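Local coordinates for cobalamin biosynthesis protein (cbiD) (Archaeoglobus fulgidus, PDB 1SR8), which probably transfers a methyl group from S-adenosyl-L-methionine to C-1 of cobalt-precorrin-5B, giving cobalt-precorrin-6A on the anaerobic route to adenosylcobalamin, at residues Tyr30-Glu34 with Asp35-Arg39; Cys111-Ser114 with Gly115-Gly119; Asn142-Lys145 with Ala146-Phe150; Lys195-Val198 with Glu199-Lys203; Trp220-Ala223 with Arg224-Pro228. All coordinates share one frame; numbering follows the deposited sequence.

Interaction 1. Residues Tyr30-Glu34 with Asp35-Arg39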
# COMPACT_ATOMS: atom_id res chain seq x y z
N TYR A 30 5.86 6.79 -8.47
CA TYR A 30 6.83 7.81 -8.12
C TYR A 30 6.26 9.01 -7.38
O TYR A 30 5.21 9.55 -7.74
CB TYR A 30 7.56 8.32 -9.36
CG TYR A 30 8.34 7.26 -10.10
CD1 TYR A 30 7.70 6.41 -10.99
CD2 TYR A 30 9.70 7.10 -9.87
CE1 TYR A 30 8.40 5.41 -11.65
CE2 TYR A 30 10.41 6.10 -10.52
CZ TYR A 30 9.76 5.26 -11.40
OH TYR A 30 10.44 4.23 -12.02
N ILE A 31 6.98 9.41 -6.33
CA ILE A 31 6.65 10.58 -5.54
C ILE A 31 7.76 11.58 -5.87
O ILE A 31 8.93 11.40 -5.51
CB ILE A 31 6.71 10.32 -4.02
CG1 ILE A 31 5.60 9.35 -3.60
CG2 ILE A 31 6.54 11.63 -3.27
CD1 ILE A 31 5.57 9.08 -2.11
N LEU A 32 7.40 12.63 -6.60
CA LEU A 32 8.36 13.64 -6.99
C LEU A 32 8.81 14.44 -5.77
O LEU A 32 8.00 14.79 -4.92
CB LEU A 32 7.71 14.55 -8.03
CG LEU A 32 8.36 15.86 -8.46
CD1 LEU A 32 9.70 15.59 -9.13
CD2 LEU A 32 7.42 16.55 -9.43
N THR A 33 10.11 14.70 -5.69
CA THR A 33 10.65 15.49 -4.58
C THR A 33 11.32 16.75 -5.13
O THR A 33 11.38 16.97 -6.35
CB THR A 33 11.69 14.72 -3.75
OG1 THR A 33 12.91 14.60 -4.49
CG2 THR A 33 11.17 13.34 -3.39
N GLU A 34 11.82 17.57 -4.21
CA GLU A 34 12.49 18.82 -4.55
C GLU A 34 13.65 18.56 -5.51
O GLU A 34 13.88 19.31 -6.46
CB GLU A 34 12.99 19.47 -3.25
CG GLU A 34 13.08 20.98 -3.28
CD GLU A 34 13.23 21.57 -1.88
OE1 GLU A 34 14.18 21.17 -1.17
OE2 GLU A 34 12.40 22.42 -1.49
N ASP A 35 14.38 17.47 -5.27
CA ASP A 35 15.52 17.10 -6.10
C ASP A 35 15.53 15.61 -6.46
O ASP A 35 16.39 14.86 -5.99
CB ASP A 35 16.83 17.48 -5.39
CG ASP A 35 16.99 16.80 -4.04
OD1 ASP A 35 17.96 17.12 -3.32
OD2 ASP A 35 16.15 15.93 -3.69
N GLY A 36 14.59 15.19 -7.29
CA GLY A 36 14.55 13.79 -7.69
C GLY A 36 13.21 13.12 -7.48
O GLY A 36 12.18 13.80 -7.46
N TYR A 37 13.22 11.80 -7.33
CA TYR A 37 12.00 11.01 -7.13
C TYR A 37 12.17 10.00 -6.00
O TYR A 37 13.28 9.59 -5.67
CB TYR A 37 11.66 10.22 -8.41
CG TYR A 37 11.29 11.06 -9.62
CD1 TYR A 37 9.99 11.54 -9.79
CD2 TYR A 37 12.25 11.39 -10.59
CE1 TYR A 37 9.64 12.33 -10.90
CE2 TYR A 37 11.91 12.18 -11.71
CZ TYR A 37 10.61 12.65 -11.86
OH TYR A 37 10.28 13.43 -12.94
N LEU A 38 11.05 9.62 -5.39
CA LEU A 38 11.04 8.59 -4.35
C LEU A 38 10.21 7.49 -5.02
O LEU A 38 9.21 7.78 -5.67
CB LEU A 38 10.37 9.06 -3.06
CG LEU A 38 11.26 9.73 -2.01
CD1 LEU A 38 10.41 10.23 -0.85
CD2 LEU A 38 12.29 8.74 -1.51
N ARG A 39 10.64 6.25 -4.87
CA ARG A 39 9.95 5.12 -5.49
C ARG A 39 8.95 4.43 -4.54
O ARG A 39 9.30 4.05 -3.42
CB ARG A 39 10.98 4.10 -6.00
CG ARG A 39 11.95 4.64 -7.07
CD ARG A 39 13.30 3.91 -7.06
NE ARG A 39 13.45 2.89 -8.11
CZ ARG A 39 13.72 3.14 -9.40
NH1 ARG A 39 13.89 4.38 -9.83
NH2 ARG A 39 13.84 2.13 -10.26
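Strand residues 30-33 and 36-39 form an antiparallel beta hairpin that turns at Glu-34 and Asp-35, and Ile-31 and Leu-38 make a hydrogen-bonded pair within it, each N 2.8 Å from the other residue's O. On one face Tyr-30 and Tyr-37 meet diagonally as an offset edge-to-face pair, centroids 5.9 Å apart and planes at 79°. The Tyr-30 edge is turned to the Tyr-37 face, while Leu-32 CD1 packs 3.7 Å from Tyr-37 CE1. Arg-39 runs alongside Tyr-30. Its bend at chi3 (101°) brings NH1 to the ring edge, 3.9 Å from CE2 of Tyr-30, with the guanidinium nearly perpendicular to the ring and the Tyr-30 hydroxyl over its face. Lys-24 adds a cation-pi contact to both tyrosines.

The other face is mainly apolar: Ile-31 CB touches Leu-38 CB at 4.0 Å, and the Thr-33 side chain crosses that of Leu-38 at about a right angle, its CG2 against CG of the leucine. With chi1 at 73°, Thr-33 OG1 sits between its own N and C, where it gives a weak bond to Gly-36 O and takes another from Asp-35 N. The two acids of the turn form salt bridges with lysines of helix 195-204, Glu-34 with Lys-203 and Asp-35 with Lys-196. The hairpin thus separates its chemistry: rings and cations on the Tyr-30 face, mostly aliphatic groups toward the helix, and paired charges at the turn.

Interaction 2. Residues Cys111-Ser114 with Gly115-Gly119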
# COMPACT_ATOMS: atom_id res chain seq x y z
N CYS A 111 -5.11 -24.07 -11.04
CA CYS A 111 -5.59 -25.38 -10.63
C CYS A 111 -6.93 -25.69 -11.29
O CYS A 111 -7.50 -24.83 -11.95
CB CYS A 111 -5.66 -25.47 -9.09
SG CYS A 111 -6.72 -24.31 -8.20
N GLU A 112 -7.41 -26.92 -11.12
CA GLU A 112 -8.67 -27.34 -11.72
C GLU A 112 -9.90 -26.68 -11.11
O GLU A 112 -10.78 -26.21 -11.83
CB GLU A 112 -8.82 -28.86 -11.62
CG GLU A 112 -7.82 -29.61 -12.48
CD GLU A 112 -7.99 -29.30 -13.93
OE1 GLU A 112 -9.03 -29.68 -14.50
OE2 GLU A 112 -7.09 -28.66 -14.51
N THR A 113 -9.97 -26.67 -9.79
CA THR A 113 -11.12 -26.08 -9.11
C THR A 113 -11.12 -24.55 -9.21
O THR A 113 -10.22 -23.88 -8.73
CB THR A 113 -11.16 -26.55 -7.65
OG1 THR A 113 -12.01 -25.70 -6.87
CG2 THR A 113 -9.76 -26.58 -7.08
N SER A 114 -12.16 -24.01 -9.84
CA SER A 114 -12.28 -22.57 -10.04
C SER A 114 -12.36 -21.74 -8.76
O SER A 114 -13.06 -22.10 -7.81
CB SER A 114 -13.51 -22.28 -10.90
OG SER A 114 -14.60 -23.05 -10.44
N GLY A 115 -11.64 -20.62 -8.75
CA GLY A 115 -11.62 -19.74 -7.60
C GLY A 115 -10.21 -19.28 -7.25
O GLY A 115 -9.26 -19.56 -7.99
N ILE A 116 -10.10 -18.57 -6.13
CA ILE A 116 -8.82 -18.05 -5.63
C ILE A 116 -8.52 -18.71 -4.29
O ILE A 116 -9.29 -18.57 -3.34
CB ILE A 116 -8.88 -16.51 -5.40
CG1 ILE A 116 -9.05 -15.78 -6.74
CG2 ILE A 116 -7.64 -16.05 -4.65
CD1 ILE A 116 -7.93 -16.03 -7.72
N PHE A 117 -7.40 -19.41 -4.20
CA PHE A 117 -7.06 -20.09 -2.97
C PHE A 117 -5.68 -19.67 -2.49
O PHE A 117 -4.82 -19.29 -3.29
CB PHE A 117 -7.10 -21.61 -3.21
CG PHE A 117 -8.35 -22.05 -3.93
CD1 PHE A 117 -9.59 -22.04 -3.28
CD2 PHE A 117 -8.30 -22.43 -5.27
CE1 PHE A 117 -10.76 -22.39 -3.96
CE2 PHE A 117 -9.47 -22.78 -5.97
CZ PHE A 117 -10.70 -22.76 -5.31
N PHE A 118 -5.49 -19.75 -1.17
CA PHE A 118 -4.23 -19.36 -0.55
C PHE A 118 -3.57 -20.56 0.13
O PHE A 118 -4.17 -21.22 0.97
CB PHE A 118 -4.51 -18.24 0.45
CG PHE A 118 -5.13 -17.03 -0.18
CD1 PHE A 118 -4.34 -16.11 -0.87
CD2 PHE A 118 -6.50 -16.85 -0.17
CE1 PHE A 118 -4.91 -15.03 -1.55
CE2 PHE A 118 -7.09 -15.77 -0.84
CZ PHE A 118 -6.29 -14.86 -1.54
N GLY A 119 -2.31 -20.83 -0.24
CA GLY A 119 -1.62 -21.96 0.34
C GLY A 119 -0.60 -21.69 1.43
O GLY A 119 -0.81 -20.87 2.31
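Cys-111 SG approaches the Phe-117 ring at its edge, in a sulfur-aromatic contact 4.9 Å from the centroid and 3.8 Å from CD2. The sulfur, between the backbone N and carbonyl carbon of Cys-111 (chi1 59°), is directed at this rim.

Oxygen contacts follow round the same ring. Thr-113 O lies in the ring plane, 3.1 Å from Phe-117 CE2, where a carbonyl probably meets the slightly positive C-H edge favourably. Thr-113 OG1 and Ser-114 O both come near Phe-117 CZ, the hydroxyl at 3.6 Å. Backbone packing completes the set, with Gly-115 C over one ring face, 3.8 Å above its plane and toward the rim. At the backbone angles of Gly-115 a CB would run into Ser-114 O. Replacing Phe-117 by an alanine would probably leave Cys-111 SG and Thr-113 O without their aromatic edge and open a gap inside the turn.

The turn links strand 105-111 to strand 115-118, the outermost strand of its mixed sheet. Strand 155-159 lies between the two, antiparallel to the first and parallel to the second. Backbone bonds tie Cys-111 to Gly-155, and both Gly-115 and Phe-117 to Val-156, while the Ile-116 side chain packs on helix 133-149.

Interaction 3. Residues Asn142-Lys145 with Ala146-Phe150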
# COMPACT_ATOMS: atom_id res chain seq x y z
N ASN A 142 -8.77 -8.87 -10.39
CA ASN A 142 -7.79 -9.23 -11.40
C ASN A 142 -8.02 -10.64 -11.91
O ASN A 142 -7.77 -10.93 -13.08
CB ASN A 142 -6.38 -9.11 -10.81
CG ASN A 142 -5.94 -7.67 -10.71
OD1 ASN A 142 -5.68 -7.01 -11.72
ND2 ASN A 142 -5.85 -7.15 -9.48
N PHE A 143 -8.49 -11.52 -11.03
CA PHE A 143 -8.79 -12.91 -11.38
C PHE A 143 -9.91 -12.94 -12.42
O PHE A 143 -9.83 -13.66 -13.42
CB PHE A 143 -9.21 -13.70 -10.14
CG PHE A 143 -9.72 -15.09 -10.44
CD1 PHE A 143 -8.85 -16.10 -10.86
CD2 PHE A 143 -11.08 -15.38 -10.36
CE1 PHE A 143 -9.33 -17.37 -11.19
CE2 PHE A 143 -11.57 -16.65 -10.69
CZ PHE A 143 -10.69 -17.64 -11.10
N ILE A 144 -10.96 -12.15 -12.18
CA ILE A 144 -12.09 -12.08 -13.09
C ILE A 144 -11.63 -11.55 -14.45
O ILE A 144 -11.93 -12.15 -15.48
CB ILE A 144 -13.20 -11.13 -12.57
CG1 ILE A 144 -13.82 -11.69 -11.29
CG2 ILE A 144 -14.26 -10.95 -13.64
CD1 ILE A 144 -14.74 -10.69 -10.61
N LYS A 145 -10.91 -10.43 -14.44
CA LYS A 145 -10.43 -9.84 -15.69
C LYS A 145 -9.58 -10.86 -16.47
O LYS A 145 -9.79 -11.08 -17.66
CB LYS A 145 -9.58 -8.58 -15.42
CG LYS A 145 -9.08 -7.91 -16.73
CD LYS A 145 -7.78 -7.08 -16.56
CE LYS A 145 -8.02 -5.64 -16.06
NZ LYS A 145 -6.74 -4.84 -15.92
N ALA A 146 -8.61 -11.47 -15.79
CA ALA A 146 -7.74 -12.44 -16.43
C ALA A 146 -8.52 -13.66 -16.92
O ALA A 146 -8.30 -14.12 -18.04
CB ALA A 146 -6.63 -12.88 -15.47
N SER A 147 -9.43 -14.18 -16.10
CA SER A 147 -10.21 -15.35 -16.51
C SER A 147 -10.92 -15.09 -17.84
O SER A 147 -10.99 -15.97 -18.69
CB SER A 147 -11.25 -15.72 -15.44
OG SER A 147 -10.62 -16.23 -14.28
N ARG A 148 -11.43 -13.88 -18.00
CA ARG A 148 -12.13 -13.50 -19.22
C ARG A 148 -11.19 -13.22 -20.40
O ARG A 148 -11.43 -13.69 -21.50
CB ARG A 148 -13.00 -12.26 -18.96
CG ARG A 148 -14.23 -12.55 -18.14
CD ARG A 148 -14.88 -11.27 -17.68
NE ARG A 148 -16.17 -11.53 -17.05
CZ ARG A 148 -16.82 -10.64 -16.32
NH1 ARG A 148 -16.30 -9.44 -16.12
NH2 ARG A 148 -18.00 -10.95 -15.78
N GLU A 149 -10.13 -12.46 -20.16
CA GLU A 149 -9.19 -12.15 -21.23
C GLU A 149 -8.54 -13.38 -21.83
O GLU A 149 -8.36 -13.46 -23.05
CB GLU A 149 -8.09 -11.23 -20.71
CG GLU A 149 -7.15 -10.74 -21.79
CD GLU A 149 -6.19 -9.68 -21.28
OE1 GLU A 149 -6.63 -8.82 -20.49
OE2 GLU A 149 -5.01 -9.71 -21.68
N PHE A 150 -8.20 -14.33 -20.98
CA PHE A 150 -7.54 -15.55 -21.42
C PHE A 150 -8.45 -16.76 -21.43
O PHE A 150 -7.99 -17.90 -21.40
CB PHE A 150 -6.32 -15.79 -20.52
CG PHE A 150 -5.36 -14.63 -20.52
CD1 PHE A 150 -4.47 -14.44 -21.58
CD2 PHE A 150 -5.38 -13.70 -19.50
CE1 PHE A 150 -3.62 -13.34 -21.62
CE2 PHE A 150 -4.54 -12.59 -19.52
CZ PHE A 150 -3.66 -12.41 -20.59
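Ser-147 OG stands over the centre of one face of the Phe-143 ring, 3.4 Å above its plane. Two torsions set this up: Phe-143 CG is anti to the backbone N (chi1 172°), and Ser-147 OG lies beside its own backbone N (chi1 -69°). From there the hydroxyl donates to Phe-143 O, 2.8 Å from Ser-147 OG. Phe-143 O also accepts the helical bond from Ser-147 N, again at 2.8 Å, and the two donors reach it from opposite faces of its plane. With its proton committed to the carbonyl, the hydroxyl presents mainly its oxygen to the ring. Both residues also touch Phe-152 in the loop beyond the helix.

One residue further along, Ile-144 and Arg-148 lie side by side and point the same way. Arg-148 CG lies beside its own backbone N, which sends the chain back along the helix, and extension from CG to NE carries the guanidinium to the isoleucine: Ile-144 CG2 rests against one flat face, toward the rim, 3.5 Å from Arg-148 NH1. Lys-145 and Glu-149 keep their charged ends apart, Lys-145 NZ being 6.1 Å from Glu-149 OE1. On the inner side Ala-146 CB packs 3.3 Å from Asn-142 O, and the Asn-142 side chain takes a bond from Ser-69 N.

This is the last part of helix 133-149, which Phe-150 leaves to pack on helix 44-57. The serine spends its hydroxyl proton within the helix, giving one carbonyl two donors, whereas on the outer side an aliphatic branch lies against a flat cation, and Lys-145 and Glu-149 probably attract each other only weakly.

Interaction 4. Residues Lys195-Val198 with Glu199-Lys203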
# COMPACT_ATOMS: atom_id res chain seq x y z
N LYS A 195 13.14 9.31 5.96
CA LYS A 195 13.21 10.72 6.34
C LYS A 195 12.92 11.62 5.15
O LYS A 195 12.18 12.60 5.26
CB LYS A 195 14.58 11.06 6.91
CG LYS A 195 15.00 10.16 8.06
CD LYS A 195 16.40 10.50 8.55
CE LYS A 195 17.11 9.25 9.08
NZ LYS A 195 17.28 8.23 7.99
N LYS A 196 13.50 11.28 4.00
CA LYS A 196 13.30 12.06 2.79
C LYS A 196 11.81 12.23 2.48
O LYS A 196 11.37 13.33 2.13
CB LYS A 196 14.00 11.39 1.61
CG LYS A 196 13.75 12.04 0.25
CD LYS A 196 14.39 13.43 0.14
CE LYS A 196 14.28 13.99 -1.28
NZ LYS A 196 14.99 15.31 -1.40
N LEU A 197 11.04 11.15 2.61
CA LEU A 197 9.61 11.22 2.35
C LEU A 197 8.91 12.12 3.37
O LEU A 197 8.09 12.95 3.00
CB LEU A 197 8.96 9.83 2.39
CG LEU A 197 7.44 9.80 2.16
CD1 LEU A 197 7.12 10.32 0.76
CD2 LEU A 197 6.91 8.38 2.33
N VAL A 198 9.24 11.95 4.65
CA VAL A 198 8.61 12.76 5.69
C VAL A 198 8.86 14.25 5.46
O VAL A 198 7.95 15.06 5.65
CB VAL A 198 9.11 12.38 7.11
CG1 VAL A 198 8.52 13.31 8.14
CG2 VAL A 198 8.71 10.95 7.44
N GLU A 199 10.07 14.61 5.03
CA GLU A 199 10.42 16.01 4.77
C GLU A 199 9.76 16.53 3.51
O GLU A 199 9.31 17.68 3.45
CB GLU A 199 11.93 16.18 4.62
CG GLU A 199 12.73 15.56 5.73
CD GLU A 199 14.22 15.84 5.57
OE1 GLU A 199 14.71 15.80 4.41
OE2 GLU A 199 14.89 16.08 6.61
N THR A 200 9.73 15.67 2.49
CA THR A 200 9.12 16.00 1.21
C THR A 200 7.62 16.24 1.37
O THR A 200 7.08 17.23 0.88
CB THR A 200 9.32 14.86 0.18
OG1 THR A 200 10.72 14.59 0.03
CG2 THR A 200 8.73 15.24 -1.17
N LYS A 201 6.94 15.34 2.07
CA LYS A 201 5.50 15.48 2.25
C LYS A 201 5.14 16.70 3.09
O LYS A 201 4.07 17.27 2.90
CB LYS A 201 4.91 14.21 2.86
CG LYS A 201 3.39 14.13 2.68
CD LYS A 201 2.80 12.80 3.13
CE LYS A 201 3.20 11.65 2.22
NZ LYS A 201 2.52 10.39 2.64
N LEU A 202 6.02 17.10 4.00
CA LEU A 202 5.76 18.28 4.82
C LEU A 202 5.79 19.51 3.91
O LEU A 202 4.95 20.39 4.01
CB LEU A 202 6.80 18.42 5.93
CG LEU A 202 6.82 19.76 6.69
CD1 LEU A 202 5.44 20.05 7.29
CD2 LEU A 202 7.86 19.70 7.79
N LYS A 203 6.78 19.55 3.02
CA LYS A 203 6.92 20.65 2.08
C LYS A 203 5.73 20.69 1.13
O LYS A 203 5.26 21.77 0.77
CB LYS A 203 8.21 20.50 1.27
CG LYS A 203 9.47 20.58 2.10
CD LYS A 203 10.70 20.49 1.21
CE LYS A 203 11.99 20.58 2.02
NZ LYS A 203 13.18 20.45 1.13
O HOH W 1 12.06 17.14 -1.34
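The flat peptide carbonyl of Lys-196 is gripped from both faces by Thr-200: the amide N from one face, 2.9 Å from Lys-196 O, and the hydroxyl from the other. OG1 donates at a short 2.5 Å to Lys-196 O, standing 39° out of the carbonyl plane. Thr-200 chi1 (-57°) places OG1 beside its own backbone N, facing back toward the preceding turn. The carbonyl of Val-198 is likewise approached from above its plane, by the amide of Leu-202, though at a longer 3.3 Å between Val-198 O and Leu-202 N. Lys-195 O takes the Glu-199 amide and also has Glu-199 CG pressed close, 3.0 Å from that oxygen.

The Lys-196 side chain bends at chi2 (68°) and crosses Thr-200 obliquely, with Lys-196 CE 3.8 Å from Thr-200 OG1. A water joins their polar ends, donating to Thr-200 OG1 at 3.2 Å and accepting only weakly from Lys-196 NZ, whose strong partner is Asp-35. A valine in place of Thr-200 would probably deprive Lys-196 O of its second donor and this water of its acceptor.

Lys-201 is buried, and its NZ is held by Glu-191, Glu-7 and Val-234 O. Leu-197 and Thr-200 face the hairpin of strands 30-33 and 36-42. The threonine hydroxyl, both donor and acceptor, is therefore satisfied beside a mostly buried helix surface. The charges of Lys-196, Lys-201 and Lys-203 are probably offset by acids from other parts of the chain; for Lys-196 that acid is not Glu-199, whose OE1 stays 5.8 Å from Lys-196 NZ.

Interaction 5. Residues Trp220-Ala223 with Arg224-Pro228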
# COMPACT_ATOMS: atom_id res chain seq x y z
N TRP A 220 -7.24 8.79 6.44
CA TRP A 220 -7.24 9.75 5.34
C TRP A 220 -8.63 9.84 4.73
O TRP A 220 -9.11 10.93 4.42
CB TRP A 220 -6.23 9.28 4.28
CG TRP A 220 -6.04 10.19 3.10
CD1 TRP A 220 -5.17 11.24 2.99
CD2 TRP A 220 -6.70 10.08 1.83
NE1 TRP A 220 -5.23 11.78 1.74
CE2 TRP A 220 -6.16 11.09 1.00
CE3 TRP A 220 -7.68 9.23 1.31
CZ2 TRP A 220 -6.58 11.27 -0.32
CZ3 TRP A 220 -8.09 9.41 -0.00
CH2 TRP A 220 -7.54 10.42 -0.81
N LEU A 221 -9.28 8.69 4.55
CA LEU A 221 -10.62 8.63 3.99
C LEU A 221 -11.59 9.29 4.95
O LEU A 221 -12.52 9.97 4.53
CB LEU A 221 -11.04 7.17 3.76
CG LEU A 221 -10.39 6.46 2.57
CD1 LEU A 221 -10.72 4.98 2.59
CD2 LEU A 221 -10.87 7.09 1.29
N TYR A 222 -11.36 9.08 6.24
CA TYR A 222 -12.23 9.68 7.24
C TYR A 222 -12.14 11.19 7.18
O TYR A 222 -13.15 11.87 7.17
CB TYR A 222 -11.83 9.21 8.63
CG TYR A 222 -12.79 9.65 9.71
CD1 TYR A 222 -13.99 8.96 9.91
CD2 TYR A 222 -12.50 10.73 10.53
CE1 TYR A 222 -14.88 9.35 10.92
CE2 TYR A 222 -13.37 11.13 11.54
CZ TYR A 222 -14.56 10.43 11.73
OH TYR A 222 -15.41 10.81 12.75
N ALA A 223 -10.92 11.71 7.14
CA ALA A 223 -10.70 13.15 7.08
C ALA A 223 -11.30 13.75 5.81
O ALA A 223 -11.84 14.85 5.83
CB ALA A 223 -9.20 13.46 7.16
N ARG A 224 -11.17 13.03 4.70
CA ARG A 224 -11.70 13.48 3.41
C ARG A 224 -13.19 13.74 3.53
O ARG A 224 -13.73 14.67 2.92
CB ARG A 224 -11.49 12.41 2.34
CG ARG A 224 -10.08 12.27 1.83
CD ARG A 224 -9.98 12.91 0.47
NE ARG A 224 -10.84 12.24 -0.51
CZ ARG A 224 -11.16 12.75 -1.70
NH1 ARG A 224 -10.69 13.93 -2.07
NH2 ARG A 224 -11.95 12.07 -2.52
N LYS A 225 -13.84 12.89 4.31
CA LYS A 225 -15.27 12.94 4.51
C LYS A 225 -15.73 13.92 5.59
O LYS A 225 -16.62 14.74 5.34
CB LYS A 225 -15.77 11.52 4.82
CG LYS A 225 -17.28 11.36 4.90
CD LYS A 225 -17.71 9.89 4.85
CE LYS A 225 -19.24 9.76 4.77
NZ LYS A 225 -19.70 8.36 4.49
N LYS A 226 -15.13 13.84 6.77
CA LYS A 226 -15.50 14.68 7.91
C LYS A 226 -14.85 16.06 8.00
O LYS A 226 -15.37 16.94 8.70
CB LYS A 226 -15.26 13.92 9.22
CG LYS A 226 -15.92 12.56 9.27
CD LYS A 226 -17.40 12.65 8.90
CE LYS A 226 -18.00 11.26 8.64
NZ LYS A 226 -19.34 11.31 7.97
N PHE A 227 -13.73 16.26 7.32
CA PHE A 227 -13.04 17.55 7.35
C PHE A 227 -12.61 17.92 5.94
O PHE A 227 -11.43 18.16 5.68
CB PHE A 227 -11.81 17.43 8.26
CG PHE A 227 -12.13 16.92 9.63
CD1 PHE A 227 -12.75 17.74 10.57
CD2 PHE A 227 -11.83 15.61 9.98
CE1 PHE A 227 -13.07 17.26 11.84
CE2 PHE A 227 -12.15 15.11 11.24
CZ PHE A 227 -12.77 15.94 12.18
N PRO A 228 -13.57 18.00 5.01
CA PRO A 228 -13.29 18.34 3.61
C PRO A 228 -12.39 19.55 3.33
O PRO A 228 -11.59 19.52 2.39
CB PRO A 228 -14.69 18.47 3.00
CG PRO A 228 -15.54 18.90 4.16
CD PRO A 228 -15.03 18.01 5.26
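The amide of Arg-224 donates to Trp-220 O, 3.0 Å from Arg-224 N, as the helix enters its last turn. Next, Lys-225 N reaches Leu-221 O at 3.2 Å and adds a weak, bent bond to Tyr-222 O. That carbonyl has its main donor in Lys-226 N, at 2.8 Å from Tyr-222 O and almost straight (174°). Phe-227 has already left helical geometry, yet its N still donates to Ala-223 O at 2.8 Å. Among the side chains, Trp-220 NE1 gives a weak hydrogen bond to Pro-232 O.

Two basic side chains lay their carbons against rings. Arg-224, bent at chi2 (-103°) and chi3, places CG over the six-membered ring of Trp-220, a CH-pi contact 3.8 Å from the centroid. Its guanidinium lies nearly parallel to the indole, 13° between planes. Lys-226 CG does the same over Tyr-222, 3.7 Å from that ring's centroid. Phe-227 turns an edge to Ala-223 CA, and its CE2 meets Tyr-222 CE2 at 4.2 Å.

The helix 217-226 belongs to the beta-alpha-beta unit of strands 210-214 and 231-234 in a parallel sheet. Trp-220 and Ala-223 pack on strand 210-214, while Tyr-222 and Phe-227 extend across strands 248-253 and 278-281.

Overall arrangement
Interactions 1 and 4 belong together, their centres about 10 Å apart: the hairpin rests on helix 195-204 through Ile-31, Leu-38 and Leu-197. Interactions 2 and 3 form a second pair, in which Ile-116 packs on Phe-143, and lie on the opposite side of the chain's centre from interaction 4. Interaction 5 stands apart, on a helix packed against the parallel sheet, its nearest atoms about 8 Å from interaction 4. Interaction 4 is the most buried and interaction 2 a surface turn; the others are partly buried. Both 142-150 and 195-203 use a hydroxyl to double a helical bond, whereas aromatic rings meet sulfur and oxygen at 111-119, another ring at 30-39 and the carbons of basic side chains at 220-228.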